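Local coordinates for sialyltransferase 0160 (Photobacterium damselae, PDB 4R84), which probably transfers sialic acid from CMP-sialic acid to a galactose-ended acceptor sugar, as a GT-B-type bacterial sialyltransferase, at residues F83-L88 / T112-V116; N163-L167 / L335-I339; Y240-Q245 / P483-V487. All coordinates share one frame; numbering follows the deposited sequence.

Interaction 1. Residues F83-L88 / T112-V116; sequences FVAPEL and TLTVV
Phe-83 begins the contact by laying one face of its ring against the CD1 methyl of Leu-113. That methyl stands 3.9 Å from the centroid of the Phe-83 ring and 24° off the ring normal, a CH-pi contact displaced toward the CG and CD2 side of the ring. The Phe-83 and Leu-113 side chains overlap side by side, pointing opposite ways, and a chi1 of 172°, which turns the phenyl group away from its own amide nitrogen, brings the far end of the ring beside Val-115. There the contact changes from face to edge: CG2 of Val-115 lies in the ring plane, 3.7 Å from Phe-83 CZ. Tyr-94 adds an edge-to-face ring contact to Phe-83. The two segments come from facing layers of the small N-terminal PKD-like domain, which has the layered build of a beta sandwich: strand 81-84 pairs with strand 45-48, whereas strand 106-125 belongs to the larger sheet. Consistent with packing between layers, the CA atoms of Phe-83 and Leu-113 are 9.0 Å apart. Beyond the strand the chain draws closer, and Ala-85 sets its CB 3.9 Å from Val-115 CG2. Pro-86 follows with two contacts to the same valine, its ring CD near CG2 and its carbonyl O 3.5 Å from Val-115 CG1. This O is buried here without a hydrogen-bonding partner in the model. Leu-88 then lies roughly perpendicular to the Val-115 side chain, its CD1 resting 3.8 Å from Val-115 CG1, while its backbone N is hydrogen-bonded to the carboxylate of Glu-42.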
loop_
_atom_site.group_PDB
_atom_site.type_symbol
_atom_site.label_atom_id
_atom_site.label_comp_id
_atom_site.label_asym_id
_atom_site.label_seq_id
_atom_site.Cartn_x
_atom_site.Cartn_y
_atom_site.Cartn_z
ATOM N N PHE A 83 12.358 31.253 -12.196
ATOM C CA PHE A 83 12.708 31.224 -10.787
ATOM C C PHE A 83 13.496 29.937 -10.556
ATOM O O PHE A 83 12.970 28.837 -10.770
ATOM C CB PHE A 83 11.437 31.267 -9.924
ATOM C CG PHE A 83 11.666 31.063 -8.445
ATOM C CD1 PHE A 83 11.879 32.145 -7.605
ATOM C CD2 PHE A 83 11.609 29.785 -7.883
ATOM C CE1 PHE A 83 12.062 31.956 -6.239
ATOM C CE2 PHE A 83 11.802 29.589 -6.522
ATOM C CZ PHE A 83 12.018 30.674 -5.699
ATOM N N VAL A 84 14.756 30.074 -10.145
ATOM C CA VAL A 84 15.566 28.921 -9.762
ATOM C C VAL A 84 15.602 28.816 -8.249
ATOM O O VAL A 84 16.089 29.727 -7.577
ATOM C CB VAL A 84 17.005 29.018 -10.281
ATOM C CG1 VAL A 84 17.802 27.770 -9.879
ATOM C CG2 VAL A 84 17.013 29.212 -11.790
ATOM N N ALA A 85 15.050 27.732 -7.705
ATOM C CA ALA A 85 14.980 27.568 -6.258
ATOM C C ALA A 85 16.360 27.432 -5.631
ATOM O O ALA A 85 17.127 26.540 -5.994
ATOM C CB ALA A 85 14.120 26.346 -5.895
ATOM N N PRO A 86 16.673 28.303 -4.665
ATOM C CA PRO A 86 17.951 28.248 -3.949
ATOM C C PRO A 86 18.012 27.089 -2.974
ATOM O O PRO A 86 16.961 26.505 -2.643
ATOM C CB PRO A 86 17.988 29.580 -3.193
ATOM C CG PRO A 86 16.570 29.953 -3.027
ATOM C CD PRO A 86 15.865 29.466 -4.259
ATOM N N GLU A 87 19.219 26.775 -2.511
ATOM C CA GLU A 87 19.412 25.796 -1.445
ATOM C C GLU A 87 19.424 26.521 -0.106
ATOM O O GLU A 87 20.252 27.399 0.133
ATOM C CB GLU A 87 20.701 24.991 -1.659
ATOM C CG GLU A 87 20.594 24.054 -2.846
ATOM C CD GLU A 87 21.928 23.522 -3.310
ATOM O OE1 GLU A 87 22.868 24.316 -3.497
ATOM O OE2 GLU A 87 22.032 22.305 -3.493
ATOM N N LEU A 88 18.471 26.156 0.750
ATOM C CA LEU A 88 18.174 26.892 1.968
ATOM C C LEU A 88 18.378 26.025 3.199
ATOM O O LEU A 88 18.536 24.817 3.085
ATOM C CB LEU A 88 16.734 27.396 1.926
ATOM C CG LEU A 88 16.349 28.278 0.746
ATOM C CD1 LEU A 88 14.857 28.568 0.786
ATOM C CD2 LEU A 88 17.155 29.576 0.750
ATOM N N THR A 112 2.586 32.286 -5.464
ATOM C CA THR A 112 3.381 32.043 -4.274
ATOM C C THR A 112 4.156 30.757 -4.444
ATOM O O THR A 112 3.562 29.701 -4.623
ATOM C CB THR A 112 2.510 31.948 -3.035
ATOM O OG1 THR A 112 1.744 33.149 -2.933
ATOM C CG2 THR A 112 3.365 31.760 -1.792
ATOM N N LEU A 113 5.479 30.863 -4.425
ATOM C CA LEU A 113 6.337 29.705 -4.565
ATOM C C LEU A 113 6.950 29.360 -3.219
ATOM O O LEU A 113 7.555 30.219 -2.574
ATOM C CB LEU A 113 7.451 29.974 -5.585
ATOM C CG LEU A 113 6.935 30.349 -6.975
ATOM C CD1 LEU A 113 8.102 30.591 -7.966
ATOM C CD2 LEU A 113 5.951 29.273 -7.471
ATOM N N THR A 114 6.825 28.105 -2.801
ATOM C CA THR A 114 7.478 27.671 -1.583
ATOM C C THR A 114 8.642 26.748 -1.974
ATOM O O THR A 114 8.450 25.747 -2.661
ATOM C CB THR A 114 6.488 26.945 -0.622
ATOM O OG1 THR A 114 5.417 27.836 -0.277
ATOM C CG2 THR A 114 7.182 26.543 0.660
ATOM N N VAL A 115 9.850 27.122 -1.579
ATOM C CA VAL A 115 11.027 26.292 -1.839
ATOM C C VAL A 115 11.094 25.200 -0.809
ATOM O O VAL A 115 11.069 25.472 0.395
ATOM C CB VAL A 115 12.317 27.133 -1.819
ATOM C CG1 VAL A 115 13.560 26.243 -1.908
ATOM C CG2 VAL A 115 12.284 28.156 -2.948
ATOM N N VAL A 116 11.130 23.963 -1.289
ATOM C CA VAL A 116 11.067 22.800 -0.411
ATOM C C VAL A 116 12.254 21.889 -0.620
ATOM O O VAL A 116 12.886 21.888 -1.670
ATOM C CB VAL A 116 9.763 21.995 -0.627
ATOM C CG1 VAL A 116 8.565 22.897 -0.315
ATOM C CG2 VAL A 116 9.685 21.465 -2.045
#

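Interaction 2. Residues N163-L167 / L335-I339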
loop_
_atom_site.group_PDB
_atom_site.type_symbol
_atom_site.label_atom_id
_atom_site.label_comp_id
_atom_site.label_asym_id
_atom_site.label_seq_id
_atom_site.Cartn_x
_atom_site.Cartn_y
_atom_site.Cartn_z
ATOM N N ASN A 163 8.858 0.253 -16.903
ATOM C CA ASN A 163 7.854 0.771 -15.987
ATOM C C ASN A 163 8.496 1.539 -14.830
ATOM O O ASN A 163 7.942 2.530 -14.344
ATOM C CB ASN A 163 6.968 -0.361 -15.451
ATOM C CG ASN A 163 6.086 -0.954 -16.528
ATOM O OD1 ASN A 163 5.757 -0.279 -17.500
ATOM N ND2 ASN A 163 5.689 -2.211 -16.357
ATOM N N ALA A 164 9.663 1.081 -14.400
ATOM C CA ALA A 164 10.396 1.746 -13.339
ATOM C C ALA A 164 10.748 3.175 -13.750
ATOM O O ALA A 164 10.596 4.117 -12.964
ATOM C CB ALA A 164 11.656 0.944 -12.971
ATOM N N ASN A 165 11.193 3.339 -14.991
ATOM C CA ASN A 165 11.523 4.665 -15.492
ATOM C C ASN A 165 10.279 5.552 -15.575
ATOM O O ASN A 165 10.344 6.758 -15.289
ATOM C CB ASN A 165 12.214 4.554 -16.852
ATOM C CG ASN A 165 13.638 4.033 -16.736
ATOM O OD1 ASN A 165 14.254 4.114 -15.672
ATOM N ND2 ASN A 165 14.157 3.466 -17.823
ATOM N N LYS A 166 9.145 4.953 -15.924
ATOM C CA LYS A 166 7.878 5.676 -15.986
ATOM C C LYS A 166 7.499 6.272 -14.641
ATOM O O LYS A 166 6.820 7.294 -14.582
ATOM C CB LYS A 166 6.732 4.751 -16.440
ATOM C CG LYS A 166 6.815 4.216 -17.865
ATOM C CD LYS A 166 5.566 3.392 -18.193
ATOM C CE LYS A 166 5.658 2.704 -19.547
ATOM N NZ LYS A 166 5.631 3.662 -20.699
ATOM N N LEU A 167 7.951 5.640 -13.561
ATOM C CA LEU A 167 7.490 6.006 -12.230
ATOM C C LEU A 167 8.593 6.566 -11.333
ATOM O O LEU A 167 8.382 6.746 -10.135
ATOM C CB LEU A 167 6.826 4.784 -11.556
ATOM C CG LEU A 167 5.533 4.279 -12.220
ATOM C CD1 LEU A 167 5.076 2.958 -11.596
ATOM C CD2 LEU A 167 4.437 5.312 -12.067
ATOM N N LEU A 335 -1.384 0.776 -16.532
ATOM C CA LEU A 335 -0.032 0.631 -15.988
ATOM C C LEU A 335 -0.006 -0.281 -14.752
ATOM O O LEU A 335 0.865 -1.148 -14.631
ATOM C CB LEU A 335 0.560 2.001 -15.647
ATOM C CG LEU A 335 1.959 2.015 -15.019
ATOM C CD1 LEU A 335 2.963 1.183 -15.807
ATOM C CD2 LEU A 335 2.445 3.447 -14.868
ATOM N N PHE A 336 -0.934 -0.059 -13.825
ATOM C CA PHE A 336 -1.045 -0.914 -12.643
ATOM C C PHE A 336 -1.222 -2.370 -13.062
ATOM O O PHE A 336 -0.516 -3.248 -12.573
ATOM C CB PHE A 336 -2.216 -0.481 -11.768
ATOM C CG PHE A 336 -2.454 -1.365 -10.576
ATOM C CD1 PHE A 336 -1.799 -1.141 -9.387
ATOM C CD2 PHE A 336 -3.365 -2.406 -10.644
ATOM C CE1 PHE A 336 -2.029 -1.946 -8.280
ATOM C CE2 PHE A 336 -3.585 -3.216 -9.552
ATOM C CZ PHE A 336 -2.924 -2.980 -8.370
ATOM N N LEU A 337 -2.155 -2.609 -13.977
ATOM C CA LEU A 337 -2.468 -3.968 -14.424
ATOM C C LEU A 337 -1.277 -4.665 -15.066
ATOM O O LEU A 337 -1.071 -5.866 -14.877
ATOM C CB LEU A 337 -3.639 -3.940 -15.410
ATOM C CG LEU A 337 -4.974 -3.562 -14.776
ATOM C CD1 LEU A 337 -6.021 -3.300 -15.861
ATOM C CD2 LEU A 337 -5.437 -4.691 -13.814
ATOM N N ASP A 338 -0.503 -3.910 -15.843
ATOM C CA ASP A 338 0.673 -4.442 -16.515
ATOM C C ASP A 338 1.732 -4.880 -15.523
ATOM O O ASP A 338 2.297 -5.967 -15.632
ATOM C CB ASP A 338 1.247 -3.393 -17.471
ATOM C CG ASP A 338 2.455 -3.904 -18.234
ATOM O OD1 ASP A 338 2.290 -4.789 -19.101
ATOM O OD2 ASP A 338 3.570 -3.409 -17.973
ATOM N N ILE A 339 1.991 -4.028 -14.541
ATOM C CA ILE A 339 2.973 -4.335 -13.523
ATOM C C ILE A 339 2.570 -5.575 -12.707
ATOM O O ILE A 339 3.401 -6.456 -12.466
ATOM C CB ILE A 339 3.171 -3.133 -12.607
ATOM C CG1 ILE A 339 3.892 -2.035 -13.409
ATOM C CG2 ILE A 339 3.967 -3.519 -11.380
ATOM C CD1 ILE A 339 3.911 -0.681 -12.720
HETATM O O HOH W 1 3.204 -0.528 -19.072
#
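Two helices of the sialyltransferase portion meet here, the C-terminal end of helix 161-166 against helix 330-340, with Asn-163 and Asp-338 forming the polar part of the contact. Asn-163 ND2 donates to Asp-338 OD2 over 2.9 Å, with an N-H...O angle of 164°. The acceptor is only 11° out of the amide plane and is approached nearly along its C-O axis, although the amide and carboxylate planes are perpendicular. A water completes a small ring of bonds: it donates to Asn-163 OD1 at 3.0 Å and, weakly, to Asp-338 OD2. The amide therefore uses both of its ends in the contact, which should fix its rotation. A chi1 of -178° carries the Asp-338 carboxylate out toward helix 161-166, bringing OD2 to the amide. The same amide also borders the apolar part: ND2 lies 3.5 Å from Ile-339 CG1 and OD1 3.6 Å from Leu-335 CD1. In the Rossmann-like part of the fold, helix 129-144 packs against helix 330-340, Leu-135 touching both Phe-336 and Ile-339. Leu-167, the first residue to leave helical backbone angles, sends its two methyls to different partners: CD2 meets Leu-335 CD2 at 3.9 Å, and CD1 meets Ile-339 CD1 at 4.0 Å, each pair tip to tip. At the more exposed margin, the aliphatic part of Lys-166 runs alongside Leu-335, CD approaching Leu-335 CD1 to 4.2 Å.

Interaction 3. Residues Y240-Q245 / P483-V487; sequences YVSLYQ and PLVQV
A chi1 of 177° swings the Tyr-244 ring away from its own backbone N and across the first turn of helix 483-490, while the bend of Gln-486 at chi2 (-58°) turns its amide so that one water can join the two residues. That water lies in the plane of the Tyr-244 ring, 2.6 Å from OH, and donates to Gln-486 OE1; Gln-486 NE2 is hydrogen-bonded to Leu-480 O. Along the ring, Pro-483 CB comes 3.6 Å from Tyr-244 CD2, and Pro-483 O lies over one ring face. Gln-486 CG is 3.5 Å from Tyr-244 OH. Segments 240-245 and 483-487 cross nearly at right angles (94°, axes 9.1 Å apart). Helix 237-246 follows strand 225-233 of the Rossmann-like sheet, and helix 483-490 packs on strand 462-468 beside the donor pocket, consistent with a contact across the cleft of the GT-B fold. Val-487 divides its methyls between two tyrosines: CG2 is 3.6 Å from Tyr-244 CB, and CG1 is 3.8 Å from Tyr-240 CB. The Tyr-240 ring continues away, to where OH is hydrogen-bonded to Asp-234 OD2 and to the backbone N of Arg-296. Val-241 CG2 meets Leu-484 CD1 at 3.9 Å.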
loop_
_atom_site.group_PDB
_atom_site.type_symbol
_atom_site.label_atom_id
_atom_site.label_comp_id
_atom_site.label_asym_id
_atom_site.label_seq_id
_atom_site.Cartn_x
_atom_site.Cartn_y
_atom_site.Cartn_z
ATOM N N TYR A 240 -3.797 -9.526 12.552
ATOM C CA TYR A 240 -5.025 -9.695 13.336
ATOM C C TYR A 240 -4.885 -10.850 14.313
ATOM O O TYR A 240 -5.317 -10.746 15.449
ATOM C CB TYR A 240 -6.232 -9.867 12.381
ATOM C CG TYR A 240 -6.399 -8.553 11.665
ATOM C CD1 TYR A 240 -5.588 -8.231 10.576
ATOM C CD2 TYR A 240 -7.277 -7.578 12.143
ATOM C CE1 TYR A 240 -5.663 -6.992 9.965
ATOM C CE2 TYR A 240 -7.372 -6.344 11.525
ATOM C CZ TYR A 240 -6.559 -6.052 10.439
ATOM O OH TYR A 240 -6.614 -4.822 9.817
ATOM N N VAL A 241 -4.229 -11.922 13.880
ATOM C CA VAL A 241 -3.899 -13.017 14.777
ATOM C C VAL A 241 -2.999 -12.513 15.903
ATOM O O VAL A 241 -3.173 -12.894 17.062
ATOM C CB VAL A 241 -3.213 -14.181 14.030
ATOM C CG1 VAL A 241 -2.684 -15.211 15.021
ATOM C CG2 VAL A 241 -4.201 -14.845 13.073
ATOM N N SER A 242 -2.044 -11.643 15.568
ATOM C CA SER A 242 -1.142 -11.109 16.583
ATOM C C SER A 242 -1.888 -10.238 17.580
ATOM O O SER A 242 -1.618 -10.288 18.778
ATOM C CB SER A 242 -0.009 -10.291 15.937
ATOM O OG SER A 242 0.793 -11.128 15.120
ATOM N N LEU A 243 -2.813 -9.430 17.079
ATOM C CA LEU A 243 -3.647 -8.590 17.930
ATOM C C LEU A 243 -4.540 -9.457 18.822
ATOM O O LEU A 243 -4.687 -9.191 20.014
ATOM C CB LEU A 243 -4.487 -7.628 17.077
ATOM C CG LEU A 243 -3.736 -6.369 16.591
ATOM C CD1 LEU A 243 -4.540 -5.656 15.520
ATOM C CD2 LEU A 243 -3.436 -5.443 17.764
ATOM N N TYR A 244 -5.114 -10.502 18.238
ATOM C CA TYR A 244 -5.943 -11.436 18.991
ATOM C C TYR A 244 -5.177 -12.054 20.161
ATOM O O TYR A 244 -5.686 -12.137 21.281
ATOM C CB TYR A 244 -6.452 -12.535 18.067
ATOM C CG TYR A 244 -7.252 -13.598 18.770
ATOM C CD1 TYR A 244 -8.613 -13.443 18.972
ATOM C CD2 TYR A 244 -6.643 -14.761 19.237
ATOM C CE1 TYR A 244 -9.358 -14.424 19.634
ATOM C CE2 TYR A 244 -7.372 -15.731 19.885
ATOM C CZ TYR A 244 -8.727 -15.561 20.076
ATOM O OH TYR A 244 -9.445 -16.541 20.723
ATOM N N GLN A 245 -3.948 -12.486 19.892
ATOM C CA GLN A 245 -3.145 -13.158 20.897
ATOM C C GLN A 245 -2.659 -12.202 21.975
ATOM O O GLN A 245 -2.283 -12.630 23.065
ATOM C CB GLN A 245 -1.960 -13.862 20.227
ATOM C CG GLN A 245 -2.367 -15.084 19.409
ATOM C CD GLN A 245 -1.240 -15.640 18.548
ATOM O OE1 GLN A 245 -0.332 -14.917 18.137
ATOM N NE2 GLN A 245 -1.293 -16.939 18.280
ATOM N N PRO A 483 -7.024 -19.100 16.712
ATOM C CA PRO A 483 -7.016 -17.633 16.668
ATOM C C PRO A 483 -7.523 -17.087 15.336
ATOM O O PRO A 483 -8.360 -16.192 15.330
ATOM C CB PRO A 483 -5.542 -17.286 16.885
ATOM C CG PRO A 483 -5.040 -18.391 17.740
ATOM C CD PRO A 483 -5.791 -19.643 17.306
ATOM N N LEU A 484 -7.063 -17.650 14.223
ATOM C CA LEU A 484 -7.489 -17.169 12.923
ATOM C C LEU A 484 -9.005 -17.227 12.766
ATOM O O LEU A 484 -9.626 -16.250 12.362
ATOM C CB LEU A 484 -6.836 -17.974 11.806
ATOM C CG LEU A 484 -7.160 -17.443 10.410
ATOM C CD1 LEU A 484 -6.689 -16.006 10.259
ATOM C CD2 LEU A 484 -6.525 -18.332 9.345
ATOM N N VAL A 485 -9.608 -18.363 13.101
ATOM C CA VAL A 485 -11.055 -18.478 12.942
ATOM C C VAL A 485 -11.786 -17.571 13.933
ATOM O O VAL A 485 -12.768 -16.913 13.575
ATOM C CB VAL A 485 -11.511 -19.936 13.097
ATOM C CG1 VAL A 485 -13.031 -20.034 13.115
ATOM C CG2 VAL A 485 -10.935 -20.771 11.961
ATOM N N GLN A 486 -11.290 -17.499 15.165
ATOM C CA GLN A 486 -11.918 -16.633 16.165
ATOM C C GLN A 486 -11.950 -15.182 15.687
ATOM O O GLN A 486 -12.949 -14.478 15.882
ATOM C CB GLN A 486 -11.192 -16.744 17.512
ATOM C CG GLN A 486 -11.468 -18.071 18.255
ATOM C CD GLN A 486 -12.941 -18.289 18.525
ATOM O OE1 GLN A 486 -13.593 -17.462 19.159
ATOM N NE2 GLN A 486 -13.476 -19.405 18.042
ATOM N N VAL A 487 -10.872 -14.745 15.037
ATOM C CA VAL A 487 -10.836 -13.393 14.479
ATOM C C VAL A 487 -11.827 -13.219 13.336
ATOM O O VAL A 487 -12.580 -12.243 13.305
ATOM C CB VAL A 487 -9.418 -13.034 13.985
ATOM C CG1 VAL A 487 -9.437 -11.766 13.129
ATOM C CG2 VAL A 487 -8.483 -12.912 15.165
HETATM O O HOH W 2 -11.901 -16.196 21.350
#

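The three contacts divide between two parts of the chain. Interaction 1 lies in the PKD-like range, and its centre is about 50 Å from that of interaction 3, on the other side of the chain's centre. Interactions 2 and 3 both fall in the sialyltransferase range, and their segments alternate along the sequence; even so, their centres are about 35 Å apart and their nearest atoms about 19 Å. Interactions 1 and 2 approach no closer than about 17 Å. Interaction 3 lies nearest the donor site: the side chain of Leu-484 is about 6 Å from the bound CMP-3-fluoro-sialic acid, which places the 240-245/483-487 helix pair beside the pocket.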